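Local coordinates for protein putative hydrolase (Acinetobacter sp. NBRC 100985, PDB 4XUK) that probably hydrolyses organophosphate triesters and lactones at a two-zinc centre of the metallo-beta-lactamase superfamily, at residues K32-P35 with Q36-H40; E41-K45 with Y46-Q50; E162-K165 with Q166-P170; D112-C115 with G116-K119. The protein carries 2 engineered substitutions. One frame throughout, in Å; residues are numbered along the deposited sequence.

In the fold
The four contacts form two pairs in a two-sheet metallo-beta-lactamase framework. Contacts 1 and 2 follow one another along helix 36-45, one at its start and the other at its end, with centres about 12 Å apart and a probable hydrogen bond from His40 to Asp49 linking them. Contact 4 comes next in sequence, running from helix 111-114, which carries two zinc ligands, into strand 118-119, and contact 3 comes last, inside helix 151-173. The centres of contacts 3 and 4 lie about 9 Å apart, and the Ser118 hydroxyl probably bonds to the Ala167 carbonyl. Contacts 2 and 3 sit on opposite sides of the chain's centre, about 37 Å apart between centres; contact 2 reaches the second subunit.

Contact 1 (K32-P35 with Q36-H40); sequences KDIP and QQQVH
The flat carboxamide of Gln38 has Pro35 over one of its faces: CG and CD of the proline ring both stand above the amide, with Pro35 CG 3.5 Å from Gln38 NE2. Gln38 reaches back to this place with CG anti to its carbonyl carbon (chi1 -71°) and the rest of the chain extended. On the same face, toward the oxygen, Ile34 CG1 lies 4.0 Å from Gln38 OE1, and that oxygen is hydrogen-bonded to Arg229. The Pro35 carbonyl accepts Val39 N at 3.2 Å in the carbonyl plane, with a nearly straight N-H (162°); Gln38 N adds a weak bond to it. A water links Ile34 O, 2.6 Å away, to Gln36 NE2, and this amide also reaches Pro28 O. Pro35 is the N-cap; its carbonyl opens the helical bonding, and its ring has no polar atom to cap the first N-H groups. Across the cap, Ile34 CG2 meets Val39 CG2 at 3.5 Å. Such an apolar pair, joining the residue before the N-cap to the fourth residue of the helix (N4), is the hydrophobic staple of a helix N-terminus, in this case helix 36-45.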
ATOM      1  N   LYS A  32      25.700  -1.620   2.982  1.00 24.58           N
ATOM      2  CA  LYS A  32      27.073  -1.993   3.258  1.00 27.34           C
ATOM      3  C   LYS A  32      27.486  -3.316   2.679  1.00 29.46           C
ATOM      4  O   LYS A  32      26.725  -4.226   2.623  1.00 26.66           O
ATOM      5  CB  LYS A  32      27.313  -2.036   4.770  1.00 29.35           C
ATOM      6  CG  LYS A  32      27.493  -0.702   5.458  1.00 33.42           C
ATOM      7  CD  LYS A  32      28.717  -0.694   6.363  1.00 46.51           C
ATOM      8  CE  LYS A  32      28.603  -1.602   7.571  1.00 42.10           C
ATOM      9  NZ  LYS A  32      29.493  -2.782   7.516  1.00 40.90           N
ATOM     10  N   ASP A  33      28.730  -3.389   2.252  1.00 33.46           N
ATOM     11  CA  ASP A  33      29.332  -4.624   1.800  1.00 33.38           C
ATOM     12  C   ASP A  33      28.487  -5.375   0.772  1.00 36.39           C
ATOM     13  O   ASP A  33      28.268  -6.542   0.857  1.00 38.83           O
ATOM     14  CB  ASP A  33      29.590  -5.515   2.976  1.00 32.87           C
ATOM     15  CG  ASP A  33      30.684  -5.059   3.796  1.00 38.00           C
ATOM     16  OD1 ASP A  33      31.205  -3.984   3.643  1.00 43.28           O
ATOM     17  OD2 ASP A  33      31.045  -5.817   4.620  1.00 57.16           O
ATOM     18  N   ILE A  34      27.997  -4.646  -0.179  1.00 33.73           N
ATOM     19  CA  ILE A  34      27.306  -5.210  -1.324  1.00 26.94           C
ATOM     20  C   ILE A  34      27.688  -4.323  -2.493  1.00 25.04           C
ATOM     21  O   ILE A  34      27.724  -3.103  -2.355  1.00 26.69           O
ATOM     22  CB  ILE A  34      25.765  -5.300  -1.079  1.00 28.75           C
ATOM     23  CG1 ILE A  34      25.034  -5.870  -2.300  1.00 28.80           C
ATOM     24  CG2 ILE A  34      25.193  -3.955  -0.645  1.00 25.30           C
ATOM     25  CD1 ILE A  34      23.695  -6.543  -1.960  1.00 34.57           C
ATOM     26  N   PRO A  35      28.051  -4.931  -3.631  1.00 28.46           N
ATOM     27  CA  PRO A  35      28.433  -4.104  -4.774  1.00 31.79           C
ATOM     28  C   PRO A  35      27.275  -3.201  -5.144  1.00 27.59           C
ATOM     29  O   PRO A  35      26.131  -3.670  -5.184  1.00 26.98           O
ATOM     30  CB  PRO A  35      28.654  -5.130  -5.884  1.00 26.97           C
ATOM     31  CG  PRO A  35      29.010  -6.385  -5.174  1.00 30.82           C
ATOM     32  CD  PRO A  35      28.143  -6.368  -3.939  1.00 30.58           C
ATOM     33  N   GLN A  36      27.567  -1.927  -5.386  1.00 25.62           N
ATOM     34  CA  GLN A  36      26.533  -0.957  -5.716  1.00 26.79           C
ATOM     35  C   GLN A  36      25.740  -1.354  -6.955  1.00 26.21           C
ATOM     36  O   GLN A  36      24.553  -1.021  -7.067  1.00 23.84           O
ATOM     37  CB  GLN A  36      27.140   0.441  -5.873  1.00 26.23           C
ATOM     38  CG  GLN A  36      27.349   1.148  -4.529  1.00 27.23           C
ATOM     39  CD  GLN A  36      26.023   1.405  -3.810  1.00 29.75           C
ATOM     40  OE1 GLN A  36      25.170   2.140  -4.309  1.00 24.46           O
ATOM     41  NE2 GLN A  36      25.845   0.791  -2.648  1.00 25.36           N
ATOM     42  N   GLN A  37      26.382  -2.065  -7.879  1.00 24.82           N
ATOM     43  CA  GLN A  37      25.679  -2.539  -9.070  1.00 23.66           C
ATOM     44  C   GLN A  37      24.526  -3.484  -8.697  1.00 22.14           C
ATOM     45  O   GLN A  37      23.449  -3.425  -9.302  1.00 21.13           O
ATOM     46  CB  GLN A  37      26.660  -3.225 -10.033  1.00 27.78           C
ATOM     47  CG  GLN A  37      26.044  -3.629 -11.380  1.00 26.48           C
ATOM     48  CD  GLN A  37      25.684  -2.442 -12.266  1.00 26.67           C
ATOM     49  OE1 GLN A  37      24.696  -2.480 -13.002  1.00 29.38           O
ATOM     50  NE2 GLN A  37      26.487  -1.393 -12.212  1.00 26.17           N
ATOM     51  N   GLN A  38      24.740  -4.340  -7.694  1.00 22.24           N
ATOM     52  CA  GLN A  38      23.695  -5.278  -7.263  1.00 22.39           C
ATOM     53  C   GLN A  38      22.603  -4.557  -6.487  1.00 21.71           C
ATOM     54  O   GLN A  38      21.427  -4.937  -6.554  1.00 19.14           O
ATOM     55  CB  GLN A  38      24.281  -6.409  -6.410  1.00 24.65           C
ATOM     56  CG  GLN A  38      25.126  -7.394  -7.200  1.00 31.13           C
ATOM     57  CD  GLN A  38      25.900  -8.344  -6.300  1.00 35.54           C
ATOM     58  OE1 GLN A  38      25.471  -8.660  -5.186  1.00 31.74           O
ATOM     59  NE2 GLN A  38      27.055  -8.788  -6.773  1.00 36.70           N
ATOM     60  N   VAL A  39      22.998  -3.534  -5.731  1.00 23.02           N
ATOM     61  CA  VAL A  39      22.030  -2.659  -5.081  1.00 22.44           C
ATOM     62  C   VAL A  39      21.116  -2.064  -6.136  1.00 22.65           C
ATOM     63  O   VAL A  39      19.893  -2.111  -5.996  1.00 22.85           O
ATOM     64  CB  VAL A  39      22.721  -1.529  -4.274  1.00 23.21           C
ATOM     65  CG1 VAL A  39      21.698  -0.501  -3.787  1.00 20.02           C
ATOM     66  CG2 VAL A  39      23.475  -2.107  -3.101  1.00 22.24           C
ATOM     67  N   HIS A  40      21.697  -1.524  -7.204  1.00 21.35           N
ATOM     68  CA  HIS A  40      20.889  -0.927  -8.261  1.00 23.39           C
ATOM     69  C   HIS A  40      20.030  -1.945  -9.012  1.00 22.81           C
ATOM     70  O   HIS A  40      18.898  -1.638  -9.392  1.00 19.47           O
ATOM     71  CB  HIS A  40      21.742  -0.065  -9.209  1.00 25.90           C
ATOM     72  CG  HIS A  40      22.199   1.215  -8.585  1.00 31.78           C
ATOM     73  ND1 HIS A  40      21.317   2.188  -8.162  1.00 30.65           N
ATOM     74  CD2 HIS A  40      23.439   1.672  -8.279  1.00 32.52           C
ATOM     75  CE1 HIS A  40      21.993   3.193  -7.633  1.00 34.13           C
ATOM     76  NE2 HIS A  40      23.283   2.903  -7.688  1.00 33.25           N
TER
HETATM   77  O   HOH W   1      27.595  -0.833  -1.158  1.00 33.12           O

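Contact 2 (E41-K45 with Y46-Q50); sequences EILKK and YYADQ
The carbonyl oxygen of Leu43 is gripped twice by the chain that turns back after the helix. Ala48 N donates the shorter bond, 2.8 Å to Leu43 O, while Tyr46 N, bonded chiefly to Ile42 O, adds a weak one. Tyr47 N closes the inner turn on Lys44 O at 3.1 Å, reaching it from above the carbonyl plane, 75° out of it. With Tyr47 at positive phi as the C-prime residue, these bonds make a Schellman motif that ends helix 36-45.

Two tyrosines leave this turn. Lys45, its CG roughly anti to the backbone N (chi1 152°) and its chain extended, runs alongside Tyr46, with CG over one ring face and CE 3.7 Å from Tyr46 CZ. The Tyr47 ring carries Lys44 O over one face, offset toward the rim. Its hydroxyl is hydrogen-bonded to the carbonyl of Thr274 of the second subunit, and the ring stacks with His273 of that subunit. Lys45 and Tyr46 pack there too, on Tyr275 and Ile285 of the second subunit.

Beyond the turn, Asp49 divides its oxygens: OD1 goes to His40, and OD2 makes a weak salt bridge of 3.3 Å with Lys44 NZ. The aspartate thus ties the loop to two points on the helix it follows. The polar ends of Lys45 and Tyr46 share a water, 3.0 Å from Tyr46 OH and 3.1 Å from Lys45 NZ. Both also reach Asp228, whose carboxylate forms a salt bridge with Lys45 and would be expected to stabilise its charge.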
ATOM      1  N   GLU A  41      20.556  -3.152  -9.206  1.00 21.93           N
ATOM      2  CA  GLU A  41      19.756  -4.249  -9.758  1.00 19.66           C
ATOM      3  C   GLU A  41      18.504  -4.503  -8.914  1.00 19.02           C
ATOM      4  O   GLU A  41      17.386  -4.562  -9.435  1.00 18.15           O
ATOM      5  CB  GLU A  41      20.604  -5.522  -9.829  1.00 22.13           C
ATOM      6  CG  GLU A  41      21.658  -5.484 -10.940  1.00 22.95           C
ATOM      7  CD  GLU A  41      22.765  -6.509 -10.732  1.00 26.33           C
ATOM      8  OE1 GLU A  41      23.842  -6.373 -11.362  1.00 24.40           O
ATOM      9  OE2 GLU A  41      22.551  -7.447  -9.936  1.00 20.09           O
ATOM     10  N   ILE A  42      18.686  -4.643  -7.605  1.00 20.08           N
ATOM     11  CA  ILE A  42      17.549  -4.913  -6.725  1.00 20.04           C
ATOM     12  C   ILE A  42      16.553  -3.746  -6.740  1.00 18.07           C
ATOM     13  O   ILE A  42      15.344  -3.962  -6.846  1.00 18.49           O
ATOM     14  CB  ILE A  42      18.014  -5.299  -5.302  1.00 20.02           C
ATOM     15  CG1 ILE A  42      18.814  -6.608  -5.349  1.00 17.66           C
ATOM     16  CG2 ILE A  42      16.826  -5.455  -4.360  1.00 19.36           C
ATOM     17  CD1 ILE A  42      19.641  -6.897  -4.105  1.00 21.50           C
ATOM     18  N   LEU A  43      17.053  -2.514  -6.676  1.00 18.69           N
ATOM     19  CA  LEU A  43      16.170  -1.344  -6.713  1.00 20.81           C
ATOM     20  C   LEU A  43      15.368  -1.261  -8.029  1.00 18.27           C
ATOM     21  O   LEU A  43      14.205  -0.846  -8.045  1.00 18.41           O
ATOM     22  CB  LEU A  43      16.987  -0.068  -6.478  1.00 17.07           C
ATOM     23  CG  LEU A  43      17.614   0.117  -5.097  1.00 22.63           C
ATOM     24  CD1 LEU A  43      18.504   1.351  -5.055  1.00 22.07           C
ATOM     25  CD2 LEU A  43      16.532   0.216  -4.034  1.00 22.60           C
ATOM     26  N   LYS A  44      15.988  -1.650  -9.137  1.00 19.65           N
ATOM     27  CA  LYS A  44      15.293  -1.627 -10.417  1.00 19.78           C
ATOM     28  C   LYS A  44      14.171  -2.660 -10.468  1.00 18.33           C
ATOM     29  O   LYS A  44      13.123  -2.400 -11.053  1.00 17.99           O
ATOM     30  CB  LYS A  44      16.274  -1.852 -11.568  1.00 23.14           C
ATOM     31  CG  LYS A  44      17.099  -0.633 -11.934  1.00 26.74           C
ATOM     32  CD  LYS A  44      18.179  -1.016 -12.940  1.00 27.33           C
ATOM     33  CE  LYS A  44      18.795   0.207 -13.603  1.00 35.27           C
ATOM     34  NZ  LYS A  44      20.169   0.476 -13.082  1.00 41.74           N
ATOM     35  N   LYS A  45      14.387  -3.829  -9.862  1.00 16.33           N
ATOM     36  CA  LYS A  45      13.336  -4.841  -9.802  1.00 19.21           C
ATOM     37  C   LYS A  45      12.102  -4.282  -9.092  1.00 19.07           C
ATOM     38  O   LYS A  45      10.961  -4.539  -9.502  1.00 15.63           O
ATOM     39  CB  LYS A  45      13.841  -6.101  -9.088  1.00 17.84           C
ATOM     40  CG  LYS A  45      12.742  -6.913  -8.385  1.00 17.34           C
ATOM     41  CD  LYS A  45      13.323  -8.089  -7.599  1.00 17.98           C
ATOM     42  CE  LYS A  45      12.248  -8.806  -6.791  1.00 19.00           C
ATOM     43  NZ  LYS A  45      12.787  -9.903  -5.931  1.00 16.70           N
ATOM     44  N   TYR A  46      12.331  -3.500  -8.041  1.00 16.63           N
ATOM     45  CA  TYR A  46      11.229  -2.972  -7.251  1.00 18.38           C
ATOM     46  C   TYR A  46      10.815  -1.577  -7.705  1.00 19.83           C
ATOM     47  O   TYR A  46      10.073  -0.886  -6.996  1.00 18.97           O
ATOM     48  CB  TYR A  46      11.607  -2.928  -5.769  1.00 17.12           C
ATOM     49  CG  TYR A  46      11.656  -4.273  -5.078  1.00 19.31           C
ATOM     50  CD1 TYR A  46      10.509  -4.840  -4.527  1.00 20.69           C
ATOM     51  CD2 TYR A  46      12.853  -4.962  -4.942  1.00 17.74           C
ATOM     52  CE1 TYR A  46      10.560  -6.067  -3.877  1.00 18.50           C
ATOM     53  CE2 TYR A  46      12.912  -6.176  -4.296  1.00 19.11           C
ATOM     54  CZ  TYR A  46      11.767  -6.724  -3.761  1.00 19.95           C
ATOM     55  OH  TYR A  46      11.844  -7.946  -3.114  1.00 20.15           O
ATOM     56  N   TYR A  47      11.280  -1.173  -8.888  1.00 21.15           N
ATOM     57  CA  TYR A  47      10.963   0.144  -9.433  1.00 18.48           C
ATOM     58  C   TYR A  47      11.189   1.243  -8.387  1.00 21.87           C
ATOM     59  O   TYR A  47      10.292   2.025  -8.063  1.00 22.60           O
ATOM     60  CB  TYR A  47       9.540   0.144  -9.981  1.00 19.82           C
ATOM     61  CG  TYR A  47       9.408  -0.726 -11.218  1.00 19.57           C
ATOM     62  CD1 TYR A  47       9.210  -2.099 -11.114  1.00 21.21           C
ATOM     63  CD2 TYR A  47       9.504  -0.174 -12.480  1.00 21.01           C
ATOM     64  CE1 TYR A  47       9.095  -2.887 -12.233  1.00 18.20           C
ATOM     65  CE2 TYR A  47       9.387  -0.948 -13.603  1.00 20.50           C
ATOM     66  CZ  TYR A  47       9.182  -2.301 -13.475  1.00 21.02           C
ATOM     67  OH  TYR A  47       9.064  -3.066 -14.613  1.00 22.63           O
ATOM     68  N   ALA A  48      12.402   1.256  -7.850  1.00 21.76           N
ATOM     69  CA  ALA A  48      12.758   2.098  -6.718  1.00 25.57           C
ATOM     70  C   ALA A  48      14.138   2.697  -6.927  1.00 25.32           C
ATOM     71  O   ALA A  48      14.789   3.111  -5.956  1.00 19.64           O
ATOM     72  CB  ALA A  48      12.746   1.261  -5.428  1.00 21.13           C
ATOM     73  N   ASP A  49      14.588   2.713  -8.165  1.00 20.55           N
ATOM     74  CA  ASP A  49      15.922   3.168  -8.528  1.00 27.89           C
ATOM     75  C   ASP A  49      15.969   4.645  -8.921  1.00 35.99           C
ATOM     76  O   ASP A  49      16.594   5.003  -9.867  1.00 38.15           O
ATOM     77  CB  ASP A  49      16.508   2.313  -9.654  1.00 24.18           C
ATOM     78  CG  ASP A  49      18.054   2.297  -9.665  1.00 35.60           C
ATOM     79  OD1 ASP A  49      18.700   2.477  -8.629  1.00 34.34           O
ATOM     80  OD2 ASP A  49      18.617   2.120 -10.745  1.00 31.45           O
ATOM     81  N   GLN A  50      15.317   5.498  -8.151  1.00 34.35           N
ATOM     82  CA  GLN A  50      15.210   6.909  -8.478  1.00 37.28           C
ATOM     83  C   GLN A  50      16.469   7.700  -8.074  1.00 42.47           C
ATOM     84  O   GLN A  50      17.022   7.499  -7.043  1.00 35.03           O
ATOM     85  CB  GLN A  50      13.923   7.556  -7.951  1.00 34.01           C
ATOM     86  CG  GLN A  50      13.038   6.702  -7.048  1.00 39.71           C
ATOM     87  CD  GLN A  50      12.302   7.490  -5.948  1.00 38.73           C
ATOM     88  OE1 GLN A  50      12.350   7.136  -4.809  1.00 36.33           O
ATOM     89  NE2 GLN A  50      11.599   8.549  -6.326  1.00 39.56           N
TER
HETATM   90  O   HOH W   2      10.348 -10.388  -4.132  1.00 26.98           O

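Contact 3 (E162-K165 with Q166-P170); sequences EKIK and QAIAP
Ile168 closes tightly over the carbonyl oxygen of Ile164. Its N-H donates to Ile164 O at 3.1 Å, and its CG1, held between the backbone N and the carbonyl carbon (chi1 70°), comes within 3.3 Å of that same Ile164 O. The oxygen also takes a weak bond from Ala167 N. One residue on, Ala169 N donates to Lys165 O at 3.0 Å. The Ala169 methyl lies beside that acceptor, its CB 3.2 Å from Lys165 O. On the preceding turn Gln166 N donates to Glu162 O along a nearly straight line (166°), and Ala167 N is bonded to Lys163 O at 3.2 Å.

This is the i to i+4 ladder of an alpha helix, part of helix 151-173, one of those flanking the sheets of the metallo-beta-lactamase fold. The ladder is interrupted at Pro170, which lacks the N-H that would pair with Gln166 O in a regular helix, and there the helix kinks.

On the apolar side Ile164 CG2 and Ile168 CD1 approach to 4.3 Å. Helix 134-141 covers this side, with Trp140 against Ile164 and Leu141 against Ile168; Val114 of helix 111-114 adds a further contact to Ile168. On another flank, the Lys163 side chain touches Pro111 and its amine is hydrogen-bonded to the carbonyl of Cys79.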
ATOM      1  N   GLU A 162      22.179  14.850  22.666  1.00 23.45           N
ATOM      2  CA  GLU A 162      21.469  16.085  22.956  1.00 24.88           C
ATOM      3  C   GLU A 162      19.996  16.090  22.528  1.00 22.78           C
ATOM      4  O   GLU A 162      19.163  16.498  23.248  1.00 21.06           O
ATOM      5  CB  GLU A 162      22.174  17.291  22.409  1.00 27.56           C
ATOM      6  CG  GLU A 162      21.825  18.552  23.153  1.00 38.50           C
ATOM      7  CD  GLU A 162      22.655  18.800  24.427  1.00 47.20           C
ATOM      8  OE1 GLU A 162      23.346  19.800  24.480  1.00 54.78           O
ATOM      9  OE2 GLU A 162      22.617  18.033  25.373  1.00 40.64           O
ATOM     10  N   LYS A 163      19.724  15.596  21.354  1.00 20.47           N
ATOM     11  CA  LYS A 163      18.338  15.500  20.891  1.00 23.38           C
ATOM     12  C   LYS A 163      17.534  14.557  21.784  1.00 20.87           C
ATOM     13  O   LYS A 163      16.355  14.814  22.081  1.00 20.33           O
ATOM     14  CB  LYS A 163      18.294  14.984  19.454  1.00 21.27           C
ATOM     15  CG  LYS A 163      19.046  15.834  18.429  1.00 23.88           C
ATOM     16  CD  LYS A 163      19.132  15.064  17.102  1.00 31.55           C
ATOM     17  CE  LYS A 163      20.029  15.736  16.060  1.00 30.01           C
ATOM     18  NZ  LYS A 163      19.421  16.960  15.491  1.00 36.34           N
ATOM     19  N   ILE A 164      18.164  13.457  22.191  1.00 17.29           N
ATOM     20  CA  ILE A 164      17.507  12.477  23.053  1.00 20.40           C
ATOM     21  C   ILE A 164      17.145  13.118  24.389  1.00 21.21           C
ATOM     22  O   ILE A 164      16.020  12.983  24.868  1.00 19.74           O
ATOM     23  CB  ILE A 164      18.414  11.249  23.306  1.00 17.97           C
ATOM     24  CG1 ILE A 164      18.593  10.429  22.023  1.00 18.83           C
ATOM     25  CG2 ILE A 164      17.841  10.375  24.417  1.00 19.60           C
ATOM     26  CD1 ILE A 164      19.693   9.368  22.100  1.00 16.88           C
ATOM     27  N   LYS A 165      18.113  13.809  24.982  1.00 21.95           N
ATOM     28  CA  LYS A 165      17.918  14.441  26.270  1.00 22.37           C
ATOM     29  C   LYS A 165      16.809  15.480  26.228  1.00 20.43           C
ATOM     30  O   LYS A 165      15.978  15.517  27.135  1.00 21.27           O
ATOM     31  CB  LYS A 165      19.239  15.024  26.796  1.00 21.18           C
ATOM     32  CG  LYS A 165      20.156  13.960  27.376  1.00 25.74           C
ATOM     33  CD  LYS A 165      21.537  14.515  27.720  1.00 27.66           C
ATOM     34  CE  LYS A 165      22.345  13.482  28.495  1.00 31.88           C
ATOM     35  NZ  LYS A 165      23.644  14.054  28.931  1.00 37.22           N
ATOM     36  N   GLN A 166      16.768  16.295  25.196  1.00 22.42           N
ATOM     37  CA  GLN A 166      15.719  17.267  25.087  1.00 23.22           C
ATOM     38  C   GLN A 166      14.316  16.662  24.959  1.00 23.51           C
ATOM     39  O   GLN A 166      13.412  17.158  25.493  1.00 22.19           O
ATOM     40  CB  GLN A 166      15.995  18.301  23.999  1.00 27.37           C
ATOM     41  CG  GLN A 166      16.051  17.751  22.599  1.00 29.97           C
ATOM     42  CD  GLN A 166      14.714  17.682  21.880  1.00 32.16           C
ATOM     43  OE1 GLN A 166      14.409  16.755  21.145  1.00 26.26           O
ATOM     44  NE2 GLN A 166      13.945  18.677  22.097  1.00 39.89           N
ATOM     45  N   ALA A 167      14.189  15.558  24.282  1.00 22.15           N
ATOM     46  CA  ALA A 167      12.884  14.949  24.100  1.00 21.17           C
ATOM     47  C   ALA A 167      12.384  14.338  25.399  1.00 19.21           C
ATOM     48  O   ALA A 167      11.205  14.454  25.730  1.00 17.82           O
ATOM     49  CB  ALA A 167      12.947  13.898  23.018  1.00 17.15           C
ATOM     50  N   ILE A 168      13.277  13.677  26.125  1.00 18.11           N
ATOM     51  CA  ILE A 168      12.861  12.899  27.296  1.00 16.58           C
ATOM     52  C   ILE A 168      12.823  13.697  28.596  1.00 19.75           C
ATOM     53  O   ILE A 168      12.188  13.275  29.562  1.00 18.40           O
ATOM     54  CB  ILE A 168      13.735  11.648  27.493  1.00 19.75           C
ATOM     55  CG1 ILE A 168      15.146  12.025  27.948  1.00 17.27           C
ATOM     56  CG2 ILE A 168      13.778  10.812  26.215  1.00 19.82           C
ATOM     57  CD1 ILE A 168      15.991  10.817  28.276  1.00 17.19           C
ATOM     58  N   ALA A 169      13.517  14.831  28.625  1.00 20.83           N
ATOM     59  CA  ALA A 169      13.523  15.725  29.784  1.00 19.06           C
ATOM     60  C   ALA A 169      12.139  16.037  30.377  1.00 23.03           C
ATOM     61  O   ALA A 169      11.967  15.954  31.598  1.00 24.13           O
ATOM     62  CB  ALA A 169      14.295  17.020  29.462  1.00 22.93           C
ATOM     63  N   PRO A 170      11.147  16.393  29.527  1.00 23.55           N
ATOM     64  CA  PRO A 170       9.812  16.671  30.067  1.00 24.23           C
ATOM     65  C   PRO A 170       9.182  15.446  30.720  1.00 24.37           C
ATOM     66  O   PRO A 170       8.354  15.606  31.619  1.00 24.79           O
ATOM     67  CB  PRO A 170       9.003  17.056  28.821  1.00 24.06           C
ATOM     68  CG  PRO A 170       9.998  17.518  27.836  1.00 23.17           C
ATOM     69  CD  PRO A 170      11.208  16.665  28.076  1.00 23.54           C
TER

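Contact 4 (D112-C115 with G116-K119); sequences DHVC and GISK. With ZN (zinc ion), chain C.
Ile117 packs hard against the carbonyl of Val114. Its N-H points almost straight at that oxygen (169°), with Ile117 N 3.0 Å from Val114 O, and a chi1 of 67° lays CG1 on the same carbonyl, 3.2 Å from Val114 O. Beyond it the Ile117 CD1 tip meets Val114 CG2 at 4.0 Å, the two side chains crossing at a slant. Ser118 N repeats the step with a 3.1 Å bond to Cys115 O. Both are i to i+3 bonds whose donors stand above the carbonyl plane, as in a 3-10 turn. This turn is wholly buried, fastened by the Cys115 disulfide to Cys79 and by a hydrogen bond from the Asn124 side chain to the carbonyl of Gly116.

The solvent side begins past Ser118, where the exposed Lys119 extends from strand 118-119 to a hydrogen bond with Ser78.

At the other end the chain meets metal. Asp112 and His113 close the HxHxDH signature of the superfamily: His113 NE2 binds the zinc at 2.0 Å, and Asp112 presents one oxygen, OD2, at 2.3 Å. Asp218, which also binds the second zinc, and His265 complete the site. The other imidazole nitrogen of His113, ND1, is hydrogen-bonded to Asp73, which fixes the rotation of the ring and is consistent with ND1 carrying the proton and NE2 being left to bind zinc.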
ATOM      1  N   ASP A 112      14.635   9.664  15.174  1.00 17.71           N
ATOM      2  CA  ASP A 112      13.430   9.485  14.372  1.00 17.15           C
ATOM      3  C   ASP A 112      12.444   8.521  15.037  1.00 15.71           C
ATOM      4  O   ASP A 112      11.421   8.156  14.456  1.00 15.87           O
ATOM      5  CB  ASP A 112      13.784   9.043  12.949  1.00 17.88           C
ATOM      6  CG  ASP A 112      14.675   7.821  12.927  1.00 17.74           C
ATOM      7  OD1 ASP A 112      15.647   7.765  13.709  1.00 20.07           O
ATOM      8  OD2 ASP A 112      14.407   6.920  12.122  1.00 16.08           O
ATOM      9  N   HIS A 113      12.744   8.129  16.270  1.00 17.62           N
ATOM     10  CA  HIS A 113      11.833   7.296  17.041  1.00 19.41           C
ATOM     11  C   HIS A 113      11.425   7.940  18.354  1.00 18.49           C
ATOM     12  O   HIS A 113      10.272   7.789  18.789  1.00 17.64           O
ATOM     13  CB  HIS A 113      12.466   5.925  17.266  1.00 19.27           C
ATOM     14  CG  HIS A 113      12.822   5.246  15.987  1.00 18.67           C
ATOM     15  ND1 HIS A 113      12.058   4.239  15.447  1.00 19.19           N
ATOM     16  CD2 HIS A 113      13.814   5.488  15.096  1.00 16.31           C
ATOM     17  CE1 HIS A 113      12.580   3.870  14.291  1.00 14.09           C
ATOM     18  NE2 HIS A 113      13.654   4.604  14.064  1.00 25.97           N
ATOM     19  N   VAL A 114      12.357   8.659  18.979  1.00 16.19           N
ATOM     20  CA  VAL A 114      12.105   9.257  20.289  1.00 17.65           C
ATOM     21  C   VAL A 114      11.687  10.738  20.256  1.00 16.61           C
ATOM     22  O   VAL A 114      10.875  11.161  21.083  1.00 17.29           O
ATOM     23  CB  VAL A 114      13.309   9.065  21.245  1.00 18.37           C
ATOM     24  CG1 VAL A 114      14.535   9.805  20.732  1.00 17.59           C
ATOM     25  CG2 VAL A 114      12.955   9.554  22.648  1.00 17.20           C
ATOM     26  N   CYS A 115      12.220  11.527  19.318  1.00 15.98           N
ATOM     27  CA  CYS A 115      11.996  12.984  19.365  1.00 16.36           C
ATOM     28  C   CYS A 115      10.516  13.374  19.309  1.00 17.28           C
ATOM     29  O   CYS A 115      10.097  14.366  19.920  1.00 16.32           O
ATOM     30  CB  CYS A 115      12.778  13.708  18.264  1.00 20.20           C
ATOM     31  SG  CYS A 115      14.527  13.967  18.654  1.00 24.74           S
ATOM     32  N   GLY A 116       9.716  12.576  18.606  1.00 17.96           N
ATOM     33  CA  GLY A 116       8.285  12.834  18.511  1.00 14.58           C
ATOM     34  C   GLY A 116       7.503  12.820  19.814  1.00 17.59           C
ATOM     35  O   GLY A 116       6.318  13.171  19.812  1.00 15.45           O
ATOM     36  N   ILE A 117       8.123  12.419  20.926  1.00 15.56           N
ATOM     37  CA  ILE A 117       7.403  12.473  22.198  1.00 14.76           C
ATOM     38  C   ILE A 117       7.247  13.900  22.723  1.00 14.76           C
ATOM     39  O   ILE A 117       6.415  14.156  23.603  1.00 16.82           O
ATOM     40  CB  ILE A 117       8.015  11.555  23.307  1.00 14.92           C
ATOM     41  CG1 ILE A 117       9.405  12.045  23.758  1.00 14.91           C
ATOM     42  CG2 ILE A 117       8.072  10.101  22.824  1.00 14.91           C
ATOM     43  CD1 ILE A 117      10.065  11.149  24.828  1.00 12.76           C
ATOM     44  N   SER A 118       8.026  14.827  22.170  1.00 15.15           N
ATOM     45  CA  SER A 118       8.004  16.215  22.613  1.00 18.24           C
ATOM     46  C   SER A 118       8.062  17.155  21.414  1.00 18.66           C
ATOM     47  O   SER A 118       8.434  16.745  20.314  1.00 19.53           O
ATOM     48  CB  SER A 118       9.203  16.496  23.533  1.00 18.04           C
ATOM     49  OG  SER A 118       9.162  15.680  24.692  1.00 15.77           O
ATOM     50  N   LYS A 119       7.703  18.418  21.635  1.00 20.58           N
ATOM     51  CA  LYS A 119       7.831  19.443  20.596  1.00 22.47           C
ATOM     52  C   LYS A 119       8.031  20.779  21.277  1.00 20.90           C
ATOM     53  O   LYS A 119       7.342  21.074  22.244  1.00 20.02           O
ATOM     54  CB  LYS A 119       6.568  19.510  19.735  1.00 20.41           C
ATOM     55  CG  LYS A 119       6.682  20.481  18.554  1.00 21.40           C
ATOM     56  CD  LYS A 119       7.586  19.929  17.448  1.00 25.25           C
ATOM     57  CE  LYS A 119       7.675  20.932  16.285  1.00 34.40           C
ATOM     58  NZ  LYS A 119       8.159  20.318  15.016  1.00 38.47           N
TER
HETATM   59 ZN    ZN C 401      14.907   4.677  12.481  1.00 20.00          ZN